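Local structure of NAD-dependent L-serine dehydrogenase (Pseudomonas aeruginosa, 3OBB) at residues G133-L146 and F153-D166. The protein catalyses the NAD-dependent oxidation of L-serine and methyl-L-serine, with low activity toward beta-hydroxyisobutyrate, and works as a homotetramer. Residues are numbered along the deposited sequence; the frame is centred on the assembly and turned at random.
Sequences GTLTFMVGGDAEAL and FEAMGRNIFHAGPD
Phe137 N donates to Asn159 O (2.9 Å), and Phe137 O accepts from Phe161 N, so the parallel strands 135-140 and 159-164 are joined through both backbone groups of one residue. Val139 N continues the ladder to Phe161 O. Beyond it a beta bulge shifts the register by one, and Gly141 N reaches Gly164 O. Val139 O is gripped twice: Ala163 N comes from one face of its carbonyl plane at 2.8 Å, and His162 ND1 from the other at 3.3 Å. A chi1 of -167° carries the imidazole onward along its strand, where ND1 meets that oxygen in the ring plane.

Apolar packing fills the side facing helix 143-156. Phe153 CD2 sits over the centre of the Phe137 ring, 3.6 Å from Phe137 CD2, with the ring planes at 43°, while Met156 CB approaches Phe137 CZ. Leu146 forks between two rings: CD1 meets the edge of Phe153, and CD2 makes a CH-pi contact over the His162 face, 4.0 Å from its centroid. Gly157 fits because Phe137 CE1 and Leu135 O occupy the space into which a beta carbon would project.

On the other face, Met138 packs on the active-site Lys173, and Phe161 on Ile207 of a second subunit. This right-handed beta-alpha-beta unit, at one edge of the Rossmann-type domain's sheet, thus joins a polar backbone seam to an apolar core under the helix; His162, bonded at its edge and packed on its face, belongs to both.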
ATOM      1  N   GLY A 133      16.895 -24.132  23.130  1.00 45.90           N
ATOM      2  CA  GLY A 133      16.914 -25.348  22.299  1.00 45.08           C
ATOM      3  C   GLY A 133      15.504 -25.686  21.820  1.00 45.42           C
ATOM      4  O   GLY A 133      15.175 -26.859  21.593  1.00 46.32           O
ATOM      5  N   THR A 134      14.667 -24.657  21.651  1.00 44.13           N
ATOM      6  CA  THR A 134      13.237 -24.845  21.265  1.00 43.62           C
ATOM      7  C   THR A 134      12.908 -24.257  19.880  1.00 41.51           C
ATOM      8  O   THR A 134      11.730 -24.058  19.521  1.00 41.23           O
ATOM      9  CB  THR A 134      12.296 -24.174  22.275  1.00 44.57           C
ATOM     10  OG1 THR A 134      12.600 -22.767  22.326  1.00 45.35           O
ATOM     11  CG2 THR A 134      12.445 -24.786  23.680  1.00 46.91           C
ATOM     12  N   LEU A 135      13.963 -23.974  19.126  1.00 39.52           N
ATOM     13  CA  LEU A 135      13.867 -23.398  17.793  1.00 38.12           C
ATOM     14  C   LEU A 135      13.022 -24.245  16.853  1.00 37.38           C
ATOM     15  O   LEU A 135      12.969 -25.457  16.970  1.00 38.69           O
ATOM     16  CB  LEU A 135      15.276 -23.276  17.189  1.00 36.22           C
ATOM     17  CG  LEU A 135      16.218 -22.247  17.779  1.00 35.83           C
ATOM     18  CD1 LEU A 135      17.588 -22.375  17.088  1.00 35.52           C
ATOM     19  CD2 LEU A 135      15.624 -20.842  17.636  1.00 35.40           C
ATOM     20  N   THR A 136      12.368 -23.623  15.899  1.00 37.07           N
ATOM     21  CA  THR A 136      11.832 -24.452  14.812  1.00 37.28           C
ATOM     22  C   THR A 136      12.768 -24.421  13.616  1.00 35.92           C
ATOM     23  O   THR A 136      13.352 -23.400  13.296  1.00 35.00           O
ATOM     24  CB  THR A 136      10.295 -24.269  14.506  1.00 37.78           C
ATOM     25  OG1 THR A 136      10.034 -24.142  13.077  1.00 37.72           O
ATOM     26  CG2 THR A 136       9.720 -23.158  15.274  1.00 37.42           C
ATOM     27  N   PHE A 137      12.968 -25.581  13.024  1.00 35.68           N
ATOM     28  CA  PHE A 137      13.752 -25.647  11.831  1.00 35.60           C
ATOM     29  C   PHE A 137      12.823 -25.849  10.684  1.00 36.09           C
ATOM     30  O   PHE A 137      11.866 -26.616  10.787  1.00 37.21           O
ATOM     31  CB  PHE A 137      14.753 -26.797  11.914  1.00 35.72           C
ATOM     32  CG  PHE A 137      15.869 -26.552  12.883  1.00 35.84           C
ATOM     33  CD1 PHE A 137      15.730 -26.903  14.229  1.00 35.18           C
ATOM     34  CD2 PHE A 137      17.064 -25.964  12.456  1.00 34.95           C
ATOM     35  CE1 PHE A 137      16.761 -26.709  15.130  1.00 33.53           C
ATOM     36  CE2 PHE A 137      18.110 -25.752  13.343  1.00 36.35           C
ATOM     37  CZ  PHE A 137      17.970 -26.135  14.694  1.00 35.96           C
HETATM   38  N   MSE A 138      13.126 -25.177   9.582  1.00 36.46           N
HETATM   39  CA  MSE A 138      12.379 -25.344   8.334  1.00 37.94           C
HETATM   40  C   MSE A 138      13.354 -25.823   7.271  1.00 38.14           C
HETATM   41  O   MSE A 138      14.272 -25.115   6.869  1.00 37.35           O
HETATM   42  CB  MSE A 138      11.716 -24.038   7.928  1.00 36.74           C
HETATM   43  CG  MSE A 138      10.771 -23.524   8.986  1.00 37.64           C
HETATM   44 SE   MSE A 138      10.109 -21.754   8.552  0.70 37.65          SE
HETATM   45  CE  MSE A 138       9.026 -21.408  10.130  1.00 34.58           C
ATOM     46  N   VAL A 139      13.149 -27.053   6.836  1.00 39.18           N
ATOM     47  CA  VAL A 139      14.225 -27.811   6.210  1.00 40.22           C
ATOM     48  C   VAL A 139      13.910 -28.140   4.761  1.00 40.97           C
ATOM     49  O   VAL A 139      12.875 -28.745   4.480  1.00 42.63           O
ATOM     50  CB  VAL A 139      14.457 -29.106   7.006  1.00 41.17           C
ATOM     51  CG1 VAL A 139      15.500 -29.989   6.354  1.00 42.93           C
ATOM     52  CG2 VAL A 139      14.854 -28.761   8.433  1.00 39.43           C
ATOM     53  N   GLY A 140      14.790 -27.740   3.850  1.00 40.62           N
ATOM     54  CA  GLY A 140      14.748 -28.208   2.474  1.00 41.45           C
ATOM     55  C   GLY A 140      15.880 -29.181   2.182  1.00 44.13           C
ATOM     56  O   GLY A 140      16.971 -29.033   2.726  1.00 43.96           O
ATOM     57  N   GLY A 141      15.614 -30.169   1.320  1.00 46.06           N
ATOM     58  CA  GLY A 141      16.599 -31.197   0.966  1.00 49.20           C
ATOM     59  C   GLY A 141      16.065 -32.617   0.978  1.00 51.24           C
ATOM     60  O   GLY A 141      14.875 -32.838   1.173  1.00 49.83           O
ATOM     61  N   ASP A 142      16.968 -33.580   0.771  1.00 55.17           N
ATOM     62  CA  ASP A 142      16.618 -35.006   0.700  1.00 57.81           C
ATOM     63  C   ASP A 142      16.216 -35.533   2.070  1.00 57.30           C
ATOM     64  O   ASP A 142      16.849 -35.210   3.076  1.00 56.43           O
ATOM     65  CB  ASP A 142      17.793 -35.836   0.157  1.00 61.43           C
ATOM     66  CG  ASP A 142      18.189 -35.445  -1.257  1.00 64.42           C
ATOM     67  OD1 ASP A 142      19.269 -35.877  -1.728  1.00 68.31           O
ATOM     68  OD2 ASP A 142      17.425 -34.705  -1.913  1.00 63.84           O
ATOM     69  N   ALA A 143      15.163 -36.349   2.081  1.00 58.48           N
ATOM     70  CA  ALA A 143      14.674 -37.029   3.275  1.00 59.36           C
ATOM     71  C   ALA A 143      15.810 -37.784   3.970  1.00 62.44           C
ATOM     72  O   ALA A 143      15.919 -37.765   5.215  1.00 61.54           O
ATOM     73  CB  ALA A 143      13.549 -37.986   2.882  1.00 61.20           C
ATOM     74  N   GLU A 144      16.643 -38.444   3.147  1.00 66.06           N
ATOM     75  CA  GLU A 144      17.866 -39.116   3.603  0.50 68.89           C
ATOM     76  C   GLU A 144      18.663 -38.208   4.542  1.00 67.13           C
ATOM     77  O   GLU A 144      18.916 -38.556   5.697  1.00 67.70           O
ATOM     78  CB  GLU A 144      18.715 -39.556   2.384  0.50 72.07           C
ATOM     79  CG  GLU A 144      20.222 -39.828   2.641  0.50 73.64           C
ATOM     80  CD  GLU A 144      21.144 -38.624   2.339  0.50 70.30           C
ATOM     81  OE1 GLU A 144      22.215 -38.507   3.041  0.50 69.58           O
ATOM     82  OE2 GLU A 144      20.813 -37.798   1.406  0.50 67.33           O
ATOM     83  N   ALA A 145      19.043 -37.036   4.032  1.00 65.87           N
ATOM     84  CA  ALA A 145      19.913 -36.108   4.750  1.00 64.92           C
ATOM     85  C   ALA A 145      19.244 -35.538   6.010  1.00 62.40           C
ATOM     86  O   ALA A 145      19.914 -35.330   7.044  1.00 61.63           O
ATOM     87  CB  ALA A 145      20.393 -35.003   3.812  1.00 64.05           C
ATOM     88  N   LEU A 146      17.925 -35.324   5.924  1.00 60.86           N
ATOM     89  CA  LEU A 146      17.126 -34.952   7.092  1.00 58.97           C
ATOM     90  C   LEU A 146      17.177 -36.033   8.179  1.00 61.60           C
ATOM     91  O   LEU A 146      17.274 -35.725   9.373  1.00 59.91           O
ATOM     92  CB  LEU A 146      15.676 -34.650   6.704  1.00 57.06           C
ATOM     93  CG  LEU A 146      14.732 -34.323   7.862  1.00 54.84           C
ATOM     94  CD1 LEU A 146      15.266 -33.174   8.717  1.00 51.78           C
ATOM     95  CD2 LEU A 146      13.330 -34.015   7.358  1.00 53.25           C
ATOM     96  N   PHE A 153      19.206 -31.475  15.067  1.00 50.87           N
ATOM     97  CA  PHE A 153      18.064 -30.558  15.100  1.00 48.02           C
ATOM     98  C   PHE A 153      17.318 -30.693  16.410  1.00 48.61           C
ATOM     99  O   PHE A 153      16.891 -29.700  16.984  1.00 47.56           O
ATOM    100  CB  PHE A 153      17.095 -30.885  13.972  1.00 47.04           C
ATOM    101  CG  PHE A 153      17.589 -30.513  12.611  1.00 45.07           C
ATOM    102  CD1 PHE A 153      17.319 -31.330  11.520  1.00 45.71           C
ATOM    103  CD2 PHE A 153      18.325 -29.361  12.411  1.00 43.75           C
ATOM    104  CE1 PHE A 153      17.747 -30.987  10.237  1.00 45.25           C
ATOM    105  CE2 PHE A 153      18.779 -29.018  11.138  1.00 45.47           C
ATOM    106  CZ  PHE A 153      18.479 -29.840  10.044  1.00 45.39           C
ATOM    107  N   GLU A 154      17.145 -31.931  16.866  1.00 51.11           N
ATOM    108  CA  GLU A 154      16.549 -32.206  18.172  1.00 52.51           C
ATOM    109  C   GLU A 154      17.350 -31.660  19.357  1.00 52.73           C
ATOM    110  O   GLU A 154      16.784 -31.354  20.400  1.00 53.93           O
ATOM    111  CB  GLU A 154      16.305 -33.695  18.331  1.00 55.03           C
ATOM    112  CG  GLU A 154      15.362 -34.224  17.276  1.00 56.33           C
ATOM    113  CD  GLU A 154      14.883 -35.614  17.561  1.00 60.28           C
ATOM    114  OE1 GLU A 154      15.440 -36.260  18.464  1.00 60.76           O
ATOM    115  OE2 GLU A 154      13.933 -36.055  16.878  1.00 62.86           O
ATOM    116  N   ALA A 155      18.652 -31.506  19.190  1.00 52.08           N
ATOM    117  CA  ALA A 155      19.469 -30.920  20.232  1.00 52.32           C
ATOM    118  C   ALA A 155      19.311 -29.391  20.272  1.00 50.42           C
ATOM    119  O   ALA A 155      19.376 -28.780  21.346  1.00 49.26           O
ATOM    120  CB  ALA A 155      20.921 -31.290  20.011  1.00 52.67           C
HETATM  121  N   MSE A 156      19.139 -28.779  19.100  1.00 49.43           N
HETATM  122  CA  MSE A 156      19.071 -27.313  19.015  1.00 48.96           C
HETATM  123  C   MSE A 156      17.650 -26.750  18.999  1.00 47.65           C
HETATM  124  O   MSE A 156      17.458 -25.536  19.163  1.00 46.71           O
HETATM  125  CB  MSE A 156      19.822 -26.793  17.785  1.00 48.13           C
HETATM  126  CG  MSE A 156      21.353 -26.877  17.861  1.00 47.47           C
HETATM  127 SE   MSE A 156      22.098 -26.405  16.083  0.85 52.66          SE
HETATM  128  CE  MSE A 156      21.437 -27.903  15.014  1.00 38.05           C
ATOM    129  N   GLY A 157      16.666 -27.623  18.818  1.00 47.66           N
ATOM    130  CA  GLY A 157      15.322 -27.166  18.480  1.00 47.48           C
ATOM    131  C   GLY A 157      14.208 -28.103  18.880  1.00 48.03           C
ATOM    132  O   GLY A 157      14.450 -29.110  19.549  1.00 50.19           O
ATOM    133  N   ARG A 158      12.976 -27.744  18.513  1.00 46.96           N
ATOM    134  CA  ARG A 158      11.817 -28.517  18.911  1.00 47.43           C
ATOM    135  C   ARG A 158      10.970 -28.921  17.714  1.00 46.53           C
ATOM    136  O   ARG A 158      10.918 -30.103  17.399  1.00 48.16           O
ATOM    137  CB  ARG A 158      11.018 -27.823  20.013  1.00 48.40           C
ATOM    138  CG  ARG A 158       9.650 -28.476  20.309  1.00 54.24           C
ATOM    139  CD  ARG A 158       9.241 -28.309  21.780  1.00 63.01           C
ATOM    140  NE  ARG A 158       8.857 -26.938  22.116  1.00 65.91           N
ATOM    141  CZ  ARG A 158       8.926 -26.417  23.341  1.00 69.16           C
ATOM    142  NH1 ARG A 158       8.568 -25.152  23.540  1.00 69.02           N
ATOM    143  NH2 ARG A 158       9.352 -27.155  24.366  1.00 71.67           N
ATOM    144  N   ASN A 159      10.303 -27.986  17.045  1.00 44.03           N
ATOM    145  CA  ASN A 159       9.567 -28.374  15.842  1.00 43.39           C
ATOM    146  C   ASN A 159      10.496 -28.490  14.655  1.00 41.93           C
ATOM    147  O   ASN A 159      11.247 -27.564  14.359  1.00 40.24           O
ATOM    148  CB  ASN A 159       8.455 -27.387  15.505  1.00 42.82           C
ATOM    149  CG  ASN A 159       7.296 -27.484  16.454  1.00 44.33           C
ATOM    150  OD1 ASN A 159       7.149 -28.484  17.168  1.00 46.24           O
ATOM    151  ND2 ASN A 159       6.461 -26.439  16.481  1.00 42.39           N
ATOM    152  N   ILE A 160      10.426 -29.617  13.962  1.00 42.44           N
ATOM    153  CA  ILE A 160      11.269 -29.811  12.796  1.00 42.51           C
ATOM    154  C   ILE A 160      10.389 -30.130  11.609  1.00 42.23           C
ATOM    155  O   ILE A 160       9.782 -31.200  11.527  1.00 44.40           O
ATOM    156  CB  ILE A 160      12.409 -30.872  13.031  1.00 44.25           C
ATOM    157  CG1 ILE A 160      13.223 -30.507  14.279  1.00 42.77           C
ATOM    158  CG2 ILE A 160      13.340 -30.937  11.839  1.00 45.01           C
ATOM    159  CD1 ILE A 160      13.662 -31.665  15.060  1.00 45.63           C
ATOM    160  N   PHE A 161      10.313 -29.178  10.689  1.00 40.38           N
ATOM    161  CA  PHE A 161       9.496 -29.357   9.519  1.00 40.56           C
ATOM    162  C   PHE A 161      10.337 -29.613   8.294  1.00 41.17           C
ATOM    163  O   PHE A 161      11.322 -28.905   8.068  1.00 41.69           O
ATOM    164  CB  PHE A 161       8.627 -28.115   9.287  1.00 38.49           C
ATOM    165  CG  PHE A 161       7.672 -27.838  10.399  1.00 38.15           C
ATOM    166  CD1 PHE A 161       7.948 -26.844  11.339  1.00 35.37           C
ATOM    167  CD2 PHE A 161       6.486 -28.555  10.514  1.00 38.97           C
ATOM    168  CE1 PHE A 161       7.054 -26.556  12.355  1.00 35.33           C
ATOM    169  CE2 PHE A 161       5.594 -28.292  11.558  1.00 39.20           C
ATOM    170  CZ  PHE A 161       5.887 -27.288  12.485  1.00 38.23           C
ATOM    171  N   HIS A 162       9.956 -30.637   7.525  1.00 42.03           N
ATOM    172  CA  HIS A 162      10.511 -30.865   6.197  1.00 42.47           C
ATOM    173  C   HIS A 162       9.632 -30.085   5.243  1.00 41.05           C
ATOM    174  O   HIS A 162       8.528 -30.519   4.922  1.00 39.99           O
ATOM    175  CB  HIS A 162      10.465 -32.361   5.861  1.00 45.82           C
ATOM    176  CG  HIS A 162      11.277 -32.750   4.663  1.00 48.49           C
ATOM    177  ND1 HIS A 162      12.197 -31.908   4.072  1.00 49.34           N
ATOM    178  CD2 HIS A 162      11.347 -33.918   3.982  1.00 50.97           C
ATOM    179  CE1 HIS A 162      12.769 -32.529   3.056  1.00 49.06           C
ATOM    180  NE2 HIS A 162      12.278 -33.753   2.987  1.00 52.49           N
ATOM    181  N   ALA A 163      10.106 -28.902   4.852  1.00 39.28           N
ATOM    182  CA  ALA A 163       9.334 -27.981   4.056  1.00 38.16           C
ATOM    183  C   ALA A 163       9.232 -28.423   2.589  1.00 39.71           C
ATOM    184  O   ALA A 163       8.259 -28.096   1.906  1.00 39.78           O
ATOM    185  CB  ALA A 163       9.919 -26.596   4.161  1.00 36.43           C
ATOM    186  N   GLY A 164      10.226 -29.170   2.109  1.00 41.17           N
ATOM    187  CA  GLY A 164      10.222 -29.645   0.721  1.00 42.76           C
ATOM    188  C   GLY A 164      11.634 -29.929   0.219  1.00 44.67           C
ATOM    189  O   GLY A 164      12.556 -30.148   1.054  1.00 45.26           O
ATOM    190  N   PRO A 165      11.841 -29.878  -1.123  1.00 44.81           N
ATOM    191  CA  PRO A 165      13.192 -30.161  -1.643  1.00 47.04           C
ATOM    192  C   PRO A 165      14.205 -29.014  -1.400  1.00 46.07           C
ATOM    193  O   PRO A 165      13.991 -28.159  -0.523  1.00 44.44           O
ATOM    194  CB  PRO A 165      12.953 -30.427  -3.143  1.00 48.94           C
ATOM    195  CG  PRO A 165      11.711 -29.609  -3.471  1.00 47.10           C
ATOM    196  CD  PRO A 165      10.884 -29.537  -2.195  1.00 44.87           C
ATOM    197  N   ASP A 166      15.300 -29.012  -2.153  1.00 47.37           N
ATOM    198  CA  ASP A 166      16.358 -28.027  -1.975  1.00 46.79           C
ATOM    199  C   ASP A 166      15.838 -26.612  -2.037  1.00 44.37           C
ATOM    200  O   ASP A 166      15.152 -26.274  -2.977  1.00 43.99           O
ATOM    201  CB  ASP A 166      17.415 -28.201  -3.055  1.00 49.99           C
ATOM    202  CG  ASP A 166      18.242 -29.446  -2.864  1.00 52.73           C
ATOM    203  OD1 ASP A 166      18.138 -30.097  -1.801  1.00 55.56           O
ATOM    204  OD2 ASP A 166      19.025 -29.745  -3.768  1.00 54.11           O
TER
HETATM  205  O   HOH W   1       9.914 -25.054  17.802  1.00 38.22           O